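Local coordinates for protein purine nucleoside phosphorylase (Schistosoma mansoni, PDB 5KO5) that probably catalyses the reversible phosphorolysis of purine nucleosides to free base and ribose 1-phosphate, and is here in complex with cytosine, at residues L113-L118 against M221-E226; V132-H137 against A239-A244; E191-F196 against G215-G220. All coordinates share one frame; numbering follows the deposited sequence. Where two conformers were deposited one is given.

All three contacts are buried and belong to one mixed sheet of the phosphorylase fold, with contact 1 about 2 Å from the chain centre and contacts 2 and 3 about 10 and 14 Å from it (centre to centre). Contact 1 sets strand 112-121 against the turn into helix 224-232 and works through side-chain amide, hydroxyls and water. Contacts 2 and 3 are strand pairings, antiparallel and parallel respectively, carried mainly by backbone bonds; strands 131-139 and 189-196 are neighbours and join them. Asn117 of contact 1 reaches Ser241 of contact 2. All three come to the bound cytosine, contact 2 through Ala244 at its end; contacts 2 and 3 also touch the third subunit.

Contact 1 of 3, residues L113-L118 against M221-E226; sequences LLITNL and MSTVPE. With CYT (6-aminopyrimidin-2(1H)-one), chain B; EDO (1,2-ethanediol), chain C.
Thr223 OG1 has three polar partners: Asn117 ND2 donates to it at 2.8 Å, Ser222 OG is hydrogen-bonded to it at 2.9 Å, with either hydroxyl a possible donor, and Arg86 NH2 adds a weak bond. The contact lays strand 112-121 of the central sheet of the phosphorylase fold against the turn that enters helix 224-232, Thr223 standing at the N-cap position just before the first helical turn. The amide bond is bent, with an N-H...O angle of 142°, and OG1 lies 25° out of the amide plane. Asn117 holds CG between its backbone N and carbonyl carbon (chi1 64°), which turns the amide across the threonine at about a right angle. The other end of the amide, OD1, is hydrogen-bonded to Ser241 OG on the adjacent strand, so both ends of this buried group are tied and its rotation is fixed. Farther back along the strand, Ile115 packs by van der Waals contact: it runs past Thr223 in the opposite sense, CG2 lying 3.9 Å from Thr223 OG1, while CD1 is 4.1 Å from Glu226 CB. Glu226, bent in mid-chain, sends OE2 to a salt bridge with Arg86 NE. Toward the ligand pocket, water replaces direct bonds between the segments. One water donates to Leu118 O at 2.7 Å and makes a weak bond to Ser222 OG; a second accepts from Met221 N. Leu118 N donates to an ethanediol molecule, probably a crystallisation additive, lodged between the strand and Ser222. Leu118 and Met221 then line the cytosine site, and the terminal methyl CE of Met221 comes within 3.5 Å of the base carbonyl oxygen O2.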
loop_
_atom_site.group_PDB
_atom_site.type_symbol
_atom_site.label_atom_id
_atom_site.label_comp_id
_atom_site.label_asym_id
_atom_site.label_seq_id
_atom_site.Cartn_x
_atom_site.Cartn_y
_atom_site.Cartn_z
ATOM N N LEU A 113 13.776 0.043 -23.532
ATOM C CA LEU A 113 14.402 -0.260 -22.251
ATOM C C LEU A 113 14.315 -1.764 -22.019
ATOM O O LEU A 113 13.219 -2.336 -22.057
ATOM C CB LEU A 113 13.692 0.501 -21.133
ATOM C CG LEU A 113 14.141 0.208 -19.699
ATOM C CD1 LEU A 113 15.641 0.469 -19.512
ATOM C CD2 LEU A 113 13.318 1.063 -18.753
ATOM N N LEU A 114 15.466 -2.396 -21.794
ATOM C CA LEU A 114 15.559 -3.824 -21.503
ATOM C C LEU A 114 15.866 -3.986 -20.023
ATOM O O LEU A 114 16.802 -3.361 -19.518
ATOM C CB LEU A 114 16.694 -4.464 -22.311
ATOM C CG LEU A 114 16.656 -4.244 -23.828
ATOM C CD1 LEU A 114 17.848 -4.920 -24.514
ATOM C CD2 LEU A 114 15.327 -4.722 -24.432
ATOM N N ILE A 115 15.091 -4.828 -19.330
ATOM C CA ILE A 115 15.203 -4.983 -17.883
ATOM C C ILE A 115 15.277 -6.462 -17.534
ATOM O O ILE A 115 14.513 -7.273 -18.066
ATOM C CB ILE A 115 13.987 -4.359 -17.172
ATOM C CG1 ILE A 115 13.768 -2.911 -17.610
ATOM C CG2 ILE A 115 14.163 -4.436 -15.654
ATOM C CD1 ILE A 115 12.495 -2.291 -17.033
ATOM N N THR A 116 16.177 -6.818 -16.617
ATOM C CA THR A 116 16.161 -8.147 -16.021
ATOM C C THR A 116 16.028 -8.020 -14.509
ATOM O O THR A 116 16.349 -6.985 -13.921
ATOM C CB THR A 116 17.417 -8.973 -16.367
ATOM O OG1 THR A 116 18.591 -8.295 -15.888
ATOM C CG2 THR A 116 17.528 -9.186 -17.874
ATOM N N ASN A 117 15.524 -9.082 -13.884
ATOM C CA ASN A 117 15.405 -9.121 -12.436
ATOM C C ASN A 117 15.473 -10.573 -11.979
ATOM O O ASN A 117 15.375 -11.502 -12.784
ATOM C CB ASN A 117 14.126 -8.418 -11.939
ATOM C CG ASN A 117 12.845 -9.101 -12.395
ATOM O OD1 ASN A 117 12.606 -10.273 -12.102
ATOM N ND2 ASN A 117 11.997 -8.354 -13.092
ATOM N N LEU A 118 15.670 -10.754 -10.676
ATOM C CA LEU A 118 15.542 -12.053 -10.028
ATOM C C LEU A 118 14.202 -12.082 -9.307
ATOM O O LEU A 118 13.807 -11.095 -8.676
ATOM C CB LEU A 118 16.672 -12.282 -9.018
ATOM C CG LEU A 118 17.960 -12.982 -9.465
ATOM C CD1 LEU A 118 17.697 -14.411 -9.924
ATOM C CD2 LEU A 118 18.658 -12.206 -10.543
ATOM N N MET A 221 10.688 -7.539 -6.323
ATOM C CA MET A 221 10.732 -6.268 -5.604
ATOM C C MET A 221 11.183 -5.100 -6.478
ATOM O O MET A 221 11.627 -4.071 -5.954
ATOM C CB MET A 221 11.627 -6.369 -4.370
ATOM C CG MET A 221 11.303 -7.515 -3.444
ATOM S SD MET A 221 12.521 -7.600 -2.120
ATOM C CE MET A 221 12.093 -9.197 -1.426
ATOM N N SER A 222 11.076 -5.223 -7.791
ATOM C CA SER A 222 11.628 -4.187 -8.648
ATOM C C SER A 222 10.780 -4.097 -9.904
ATOM O O SER A 222 9.657 -4.610 -9.952
ATOM C CB SER A 222 13.091 -4.509 -8.993
ATOM O OG SER A 222 13.150 -5.627 -9.854
ATOM N N THR A 223 11.338 -3.426 -10.912
ATOM C CA THR A 223 10.933 -3.519 -12.313
ATOM C C THR A 223 9.681 -2.711 -12.632
ATOM O O THR A 223 9.713 -1.862 -13.523
ATOM C CB THR A 223 10.810 -4.978 -12.741
ATOM O OG1 THR A 223 12.102 -5.590 -12.603
ATOM C CG2 THR A 223 10.364 -5.079 -14.196
ATOM N N VAL A 224 8.583 -2.955 -11.921
ATOM C CA VAL A 224 7.324 -2.252 -12.161
ATOM C C VAL A 224 7.475 -0.729 -12.097
ATOM O O VAL A 224 6.920 -0.035 -12.963
ATOM C CB VAL A 224 6.204 -2.813 -11.266
ATOM C CG1 VAL A 224 4.969 -1.912 -11.283
ATOM C CG2 VAL A 224 5.844 -4.233 -11.714
ATOM N N PRO A 225 8.222 -0.150 -11.148
ATOM C CA PRO A 225 8.365 1.322 -11.167
ATOM C C PRO A 225 9.026 1.822 -12.437
ATOM O O PRO A 225 8.536 2.772 -13.062
ATOM C CB PRO A 225 9.205 1.617 -9.910
ATOM C CG PRO A 225 8.903 0.429 -8.986
ATOM C CD PRO A 225 8.809 -0.747 -9.928
ATOM N N GLU A 226 10.090 1.145 -12.869
ATOM C CA GLU A 226 10.786 1.562 -14.082
ATOM C C GLU A 226 9.908 1.375 -15.302
ATOM O O GLU A 226 9.914 2.224 -16.205
ATOM C CB GLU A 226 12.075 0.755 -14.255
ATOM C CG GLU A 226 13.128 1.047 -13.224
ATOM C CD GLU A 226 13.149 0.034 -12.105
ATOM O OE1 GLU A 226 12.063 -0.368 -11.662
ATOM O OE2 GLU A 226 14.256 -0.355 -11.667
HETATM N N3 CYT B . 11.641 -13.162 -4.310
HETATM C C4 CYT B . 12.350 -14.261 -4.569
HETATM N N1 CYT B . 13.296 -11.869 -5.422
HETATM C C2 CYT B . 12.093 -11.947 -4.711
HETATM O O2 CYT B . 11.472 -10.912 -4.443
HETATM N N4 CYT B . 11.859 -15.428 -4.138
HETATM C C5 CYT B . 13.575 -14.205 -5.302
HETATM C C6 CYT B . 14.006 -12.998 -5.697
HETATM C C1 EDO C . 15.024 -7.633 -8.567
HETATM O O1 EDO C . 14.492 -6.955 -7.422
HETATM C C2 EDO C . 16.444 -7.197 -8.857
HETATM O O2 EDO C . 17.145 -8.309 -9.409
HETATM O O HOH W 1 12.357 -8.847 -9.167
HETATM O O HOH W 2 13.360 -8.918 -6.260
#

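Contact 2 of 3, residues V132-H137 against A239-A244; sequences VLIKGH and AVSLIA
Val132 meets Ser241 as an antiparallel hydrogen-bonded pair within the mixed central sheet of the phosphorylase fold, its N donating to Ser241 O at 2.8 Å while its own O accepts from Ser241 N at 2.9 Å. Val132 has the most surface buried by the pairing. Its CG2 meets Ile243 CD1 at a slant, 3.7 Å away, the isoleucine bringing its end toward the valine. CG2 stands beside the backbone N, anti to the carbonyl carbon, which aims that methyl at the isoleucine. Val132 O also takes a CA-H...O contact from Val240. Ile134, second in burial, continues the ladder: its N-H points straight at Ala239 O (2.9 Å, 169°), nearly in line with that carbonyl. Its side chain reaches across to the partner strand, CD1 resting 3.8 Å from Ala239 CB and 3.4 Å from Ser241 OG, so a methyl lies against a hydroxyl whose polar partner is Asn117. Ala239, the third, thus offers Ile134 both a carbonyl and a methyl; a water accepts from Ala239 N and donates to Ile134 O, standing in for a second direct bond between these two residues. On the other face of the sheet Leu133 and Val240, a non-hydrogen-bonded pair, point the same way side by side. The N-to-C axes of the two short segments stand at 134°, and the strands part after Ile134. Ala244, at the far end, touches the bound cytosine. Strand 189-196 flanks 131-139 and strand 112-121 flanks 236-246, while helix 259-283 covers the Leu133-Val240 face through Trp276 and Phe277.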
loop_
_atom_site.group_PDB
_atom_site.type_symbol
_atom_site.label_atom_id
_atom_site.label_comp_id
_atom_site.label_asym_id
_atom_site.label_seq_id
_atom_site.Cartn_x
_atom_site.Cartn_y
_atom_site.Cartn_z
ATOM N N VAL A 132 11.205 -15.877 -17.288
ATOM C CA VAL A 132 9.827 -15.478 -17.558
ATOM C C VAL A 132 9.824 -14.146 -18.299
ATOM O O VAL A 132 10.300 -13.129 -17.771
ATOM C CB VAL A 132 8.988 -15.412 -16.276
ATOM C CG1 VAL A 132 7.579 -14.935 -16.598
ATOM C CG2 VAL A 132 8.953 -16.784 -15.610
ATOM N N LEU A 133 9.308 -14.157 -19.529
ATOM C CA LEU A 133 9.018 -12.917 -20.237
ATOM C C LEU A 133 7.796 -12.288 -19.584
ATOM O O LEU A 133 6.719 -12.890 -19.561
ATOM C CB LEU A 133 8.740 -13.205 -21.713
ATOM C CG LEU A 133 9.804 -14.027 -22.440
ATOM C CD1 LEU A 133 9.381 -14.302 -23.875
ATOM C CD2 LEU A 133 11.157 -13.328 -22.393
ATOM N N ILE A 134 7.954 -11.095 -19.033
ATOM C CA ILE A 134 6.852 -10.475 -18.306
ATOM C C ILE A 134 5.870 -9.868 -19.296
ATOM O O ILE A 134 6.254 -9.084 -20.170
ATOM C CB ILE A 134 7.380 -9.439 -17.308
ATOM C CG1 ILE A 134 8.242 -10.151 -16.270
ATOM C CG2 ILE A 134 6.201 -8.707 -16.628
ATOM C CD1 ILE A 134 9.038 -9.211 -15.396
ATOM N N LYS A 135 4.599 -10.250 -19.179
ATOM C CA LYS A 135 3.574 -9.775 -20.103
ATOM C C LYS A 135 2.550 -8.863 -19.445
ATOM O O LYS A 135 1.684 -8.325 -20.141
ATOM C CB LYS A 135 2.864 -10.946 -20.801
ATOM C CG LYS A 135 2.099 -11.867 -19.865
ATOM C CD LYS A 135 1.439 -12.997 -20.657
ATOM C CE LYS A 135 0.858 -14.061 -19.739
ATOM N NZ LYS A 135 -0.340 -13.582 -19.001
ATOM N N GLY A 136 2.636 -8.672 -18.138
ATOM C CA GLY A 136 1.709 -7.827 -17.407
ATOM C C GLY A 136 2.115 -7.851 -15.953
ATOM O O GLY A 136 3.038 -8.579 -15.559
ATOM N N HIS A 137 1.423 -7.051 -15.139
ATOM C CA HIS A 137 1.822 -6.990 -13.737
ATOM C C HIS A 137 0.647 -6.726 -12.807
ATOM O O HIS A 137 -0.417 -6.255 -13.222
ATOM C CB HIS A 137 2.954 -5.984 -13.485
ATOM C CG HIS A 137 2.585 -4.543 -13.690
ATOM N ND1 HIS A 137 3.346 -3.698 -14.467
ATOM C CD2 HIS A 137 1.584 -3.782 -13.174
ATOM C CE1 HIS A 137 2.824 -2.485 -14.444
ATOM N NE2 HIS A 137 1.755 -2.506 -13.662
ATOM N N ALA A 239 10.922 -6.932 -20.260
ATOM C CA ALA A 239 11.332 -7.251 -18.900
ATOM C C ALA A 239 11.343 -8.759 -18.748
ATOM O O ALA A 239 10.361 -9.421 -19.095
ATOM C CB ALA A 239 10.364 -6.637 -17.884
ATOM N N VAL A 240 12.448 -9.301 -18.229
ATOM C CA VAL A 240 12.633 -10.742 -18.103
ATOM C C VAL A 240 13.016 -11.058 -16.666
ATOM O O VAL A 240 13.970 -10.478 -16.138
ATOM C CB VAL A 240 13.719 -11.248 -19.071
ATOM C CG1 VAL A 240 13.945 -12.748 -18.880
ATOM C CG2 VAL A 240 13.325 -10.922 -20.504
ATOM N N SER A 241 12.275 -11.966 -16.036
ATOM C CA SER A 241 12.612 -12.443 -14.700
ATOM C C SER A 241 13.380 -13.753 -14.790
ATOM O O SER A 241 13.007 -14.652 -15.547
ATOM C CB SER A 241 11.355 -12.718 -13.875
ATOM O OG SER A 241 10.726 -11.516 -13.483
ATOM N N LEU A 242 14.453 -13.855 -14.013
ATOM C CA LEU A 242 15.116 -15.128 -13.772
ATOM C C LEU A 242 14.551 -15.699 -12.477
ATOM O O LEU A 242 14.587 -15.035 -11.439
ATOM C CB LEU A 242 16.624 -14.926 -13.656
ATOM C CG LEU A 242 17.448 -16.138 -13.203
ATOM C CD1 LEU A 242 17.284 -17.315 -14.155
ATOM C CD2 LEU A 242 18.905 -15.742 -13.095
ATOM N N ILE A 243 14.018 -16.915 -12.541
ATOM C CA ILE A 243 13.355 -17.529 -11.394
ATOM C C ILE A 243 14.419 -18.092 -10.457
ATOM O O ILE A 243 15.151 -19.022 -10.811
ATOM C CB ILE A 243 12.363 -18.614 -11.834
ATOM C CG1 ILE A 243 11.314 -18.024 -12.797
ATOM C CG2 ILE A 243 11.742 -19.284 -10.621
ATOM C CD1 ILE A 243 10.557 -16.818 -12.226
ATOM N N ALA A 244 14.510 -17.530 -9.250
ATOM C CA ALA A 244 15.494 -18.011 -8.281
ATOM C C ALA A 244 15.038 -19.288 -7.582
ATOM O O ALA A 244 15.870 -20.113 -7.197
ATOM C CB ALA A 244 15.779 -16.927 -7.240
HETATM O O HOH W 3 8.458 -7.913 -21.318
#

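Contact 3 of 3, residues E191-F196 against G215-G220; sequences EGVYAF and GCDVVG. With CYT (6-aminopyrimidin-2(1H)-one), chain B.
Backbone hydrogen bonds pair Tyr194, Ala195 and Phe196 with Val218, Val219 and Gly220 in parallel register. Ala195 N donates to Val218 O at 2.8 Å, almost straight at 177°, and Ala195 O takes Gly220 N in line with its C=O bond. Val193 O is bonded twice, by Asp217 N and by Val218 N at 3.1 Å, where the chain turns into the short strand. One side chain joins the ladder: Asp217 OD2 receives Val193 N at 2.8 Å through its anti lone pair, while OD1 is held by Asn123, leaving the carboxylate tied at both oxygens. Apolar contacts fall on both faces. Tyr194 CD2 packs on Val218 CG2 at 3.4 Å, the side chains meeting near a right angle; on the other face Ala195 CB rests between Cys216 SG and Val219 CG2. With CG anti to the backbone N (chi1 -179°), the Tyr194 ring slants across toward the end of the partner strand, where OH lies 3.0 Å from Gly220 C, and that hydroxyl is hydrogen-bonded to Ser222 N. Gly220 O sits at the edge of the Phe196 ring, in its plane. At the far end Gly220 CA comes 3.4 Å from O2 of the bound cytosine. Strand 189-196, helix 205-213 and strand 218-220 form a beta-alpha-beta unit whose second strand delivers Val219 and Gly220 to the base pocket.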
loop_
_atom_site.group_PDB
_atom_site.type_symbol
_atom_site.label_atom_id
_atom_site.label_comp_id
_atom_site.label_asym_id
_atom_site.label_seq_id
_atom_site.Cartn_x
_atom_site.Cartn_y
_atom_site.Cartn_z
ATOM N N GLU A 191 6.188 -17.229 -20.160
ATOM C CA GLU A 191 5.654 -15.880 -20.047
ATOM C C GLU A 191 4.761 -15.815 -18.818
ATOM O O GLU A 191 4.231 -16.833 -18.367
ATOM C CB GLU A 191 4.894 -15.453 -21.299
ATOM C CG GLU A 191 3.656 -16.274 -21.564
ATOM C CD GLU A 191 2.898 -15.786 -22.781
ATOM O OE1 GLU A 191 3.549 -15.300 -23.730
ATOM O OE2 GLU A 191 1.651 -15.877 -22.778
ATOM N N GLY A 192 4.599 -14.623 -18.259
ATOM C CA GLY A 192 3.783 -14.576 -17.062
ATOM C C GLY A 192 3.582 -13.177 -16.525
ATOM O O GLY A 192 4.167 -12.198 -17.003
ATOM N N VAL A 193 2.749 -13.120 -15.489
ATOM C CA VAL A 193 2.368 -11.882 -14.817
ATOM C C VAL A 193 3.241 -11.702 -13.582
ATOM O O VAL A 193 3.390 -12.632 -12.777
ATOM C CB VAL A 193 0.884 -11.930 -14.413
ATOM C CG1 VAL A 193 0.511 -10.718 -13.543
ATOM C CG2 VAL A 193 0.000 -12.009 -15.646
ATOM N N TYR A 194 3.796 -10.502 -13.420
ATOM C CA TYR A 194 4.718 -10.176 -12.332
ATOM C C TYR A 194 3.987 -9.423 -11.223
ATOM O O TYR A 194 3.404 -8.359 -11.461
ATOM C CB TYR A 194 5.848 -9.311 -12.894
ATOM C CG TYR A 194 6.943 -8.875 -11.941
ATOM C CD1 TYR A 194 6.795 -7.733 -11.161
ATOM C CD2 TYR A 194 8.159 -9.557 -11.897
ATOM C CE1 TYR A 194 7.811 -7.311 -10.322
ATOM C CE2 TYR A 194 9.188 -9.141 -11.059
ATOM C CZ TYR A 194 9.002 -8.019 -10.277
ATOM O OH TYR A 194 10.012 -7.591 -9.460
ATOM N N ALA A 195 4.035 -9.954 -10.005
ATOM C CA ALA A 195 3.517 -9.223 -8.854
ATOM C C ALA A 195 4.650 -8.424 -8.236
ATOM O O ALA A 195 5.704 -8.983 -7.934
ATOM C CB ALA A 195 2.977 -10.186 -7.800
ATOM N N PHE A 196 4.413 -7.125 -8.013
ATOM C CA PHE A 196 5.392 -6.253 -7.370
ATOM C C PHE A 196 5.107 -6.238 -5.872
ATOM O O PHE A 196 4.081 -5.707 -5.433
ATOM C CB PHE A 196 5.299 -4.857 -7.984
ATOM C CG PHE A 196 6.245 -3.826 -7.395
ATOM C CD1 PHE A 196 7.424 -4.180 -6.733
ATOM C CD2 PHE A 196 5.933 -2.470 -7.519
ATOM C CE1 PHE A 196 8.263 -3.196 -6.202
ATOM C CE2 PHE A 196 6.777 -1.481 -6.990
ATOM C CZ PHE A 196 7.956 -1.851 -6.340
ATOM N N GLY A 215 -3.701 -15.261 -9.668
ATOM C CA GLY A 215 -3.212 -15.399 -11.022
ATOM C C GLY A 215 -1.734 -15.122 -11.221
ATOM O O GLY A 215 -1.190 -15.481 -12.273
ATOM N N CYS A 216 -1.068 -14.521 -10.234
ATOM C CA CYS A 216 0.321 -14.105 -10.398
ATOM C C CYS A 216 1.226 -15.291 -10.702
ATOM O O CYS A 216 1.118 -16.354 -10.088
ATOM C CB CYS A 216 0.829 -13.436 -9.124
ATOM S SG CYS A 216 -0.099 -12.002 -8.591
ATOM N N ASP A 217 2.146 -15.091 -11.639
ATOM C CA ASP A 217 3.102 -16.129 -11.999
ATOM C C ASP A 217 4.445 -15.991 -11.307
ATOM O O ASP A 217 5.079 -17.013 -11.026
ATOM C CB ASP A 217 3.307 -16.150 -13.516
ATOM C CG ASP A 217 2.012 -16.431 -14.257
ATOM O OD1 ASP A 217 1.479 -17.544 -14.071
ATOM O OD2 ASP A 217 1.508 -15.560 -14.991
ATOM N N VAL A 218 4.910 -14.762 -11.059
ATOM C CA VAL A 218 6.197 -14.494 -10.425
ATOM C C VAL A 218 6.014 -13.308 -9.485
ATOM O O VAL A 218 5.069 -12.531 -9.621
ATOM C CB VAL A 218 7.345 -14.216 -11.431
ATOM C CG1 VAL A 218 7.404 -15.288 -12.508
ATOM C CG2 VAL A 218 7.188 -12.863 -12.069
ATOM N N VAL A 219 6.918 -13.183 -8.511
ATOM C CA VAL A 219 6.881 -12.066 -7.566
ATOM C C VAL A 219 8.294 -11.526 -7.371
ATOM O O VAL A 219 9.264 -12.293 -7.294
ATOM C CB VAL A 219 6.215 -12.463 -6.227
ATOM C CG1 VAL A 219 6.971 -13.599 -5.534
ATOM C CG2 VAL A 219 6.089 -11.258 -5.293
ATOM N N GLY A 220 8.422 -10.203 -7.309
ATOM C CA GLY A 220 9.719 -9.620 -7.025
ATOM C C GLY A 220 9.549 -8.196 -6.556
ATOM O O GLY A 220 8.431 -7.692 -6.438
HETATM N N3 CYT B . 11.641 -13.162 -4.310
HETATM C C4 CYT B . 12.350 -14.261 -4.569
HETATM N N1 CYT B . 13.296 -11.869 -5.422
HETATM C C2 CYT B . 12.093 -11.947 -4.711
HETATM O O2 CYT B . 11.472 -10.912 -4.443
HETATM N N4 CYT B . 11.859 -15.428 -4.138
HETATM C C5 CYT B . 13.575 -14.205 -5.302
HETATM C C6 CYT B . 14.006 -12.998 -5.697
#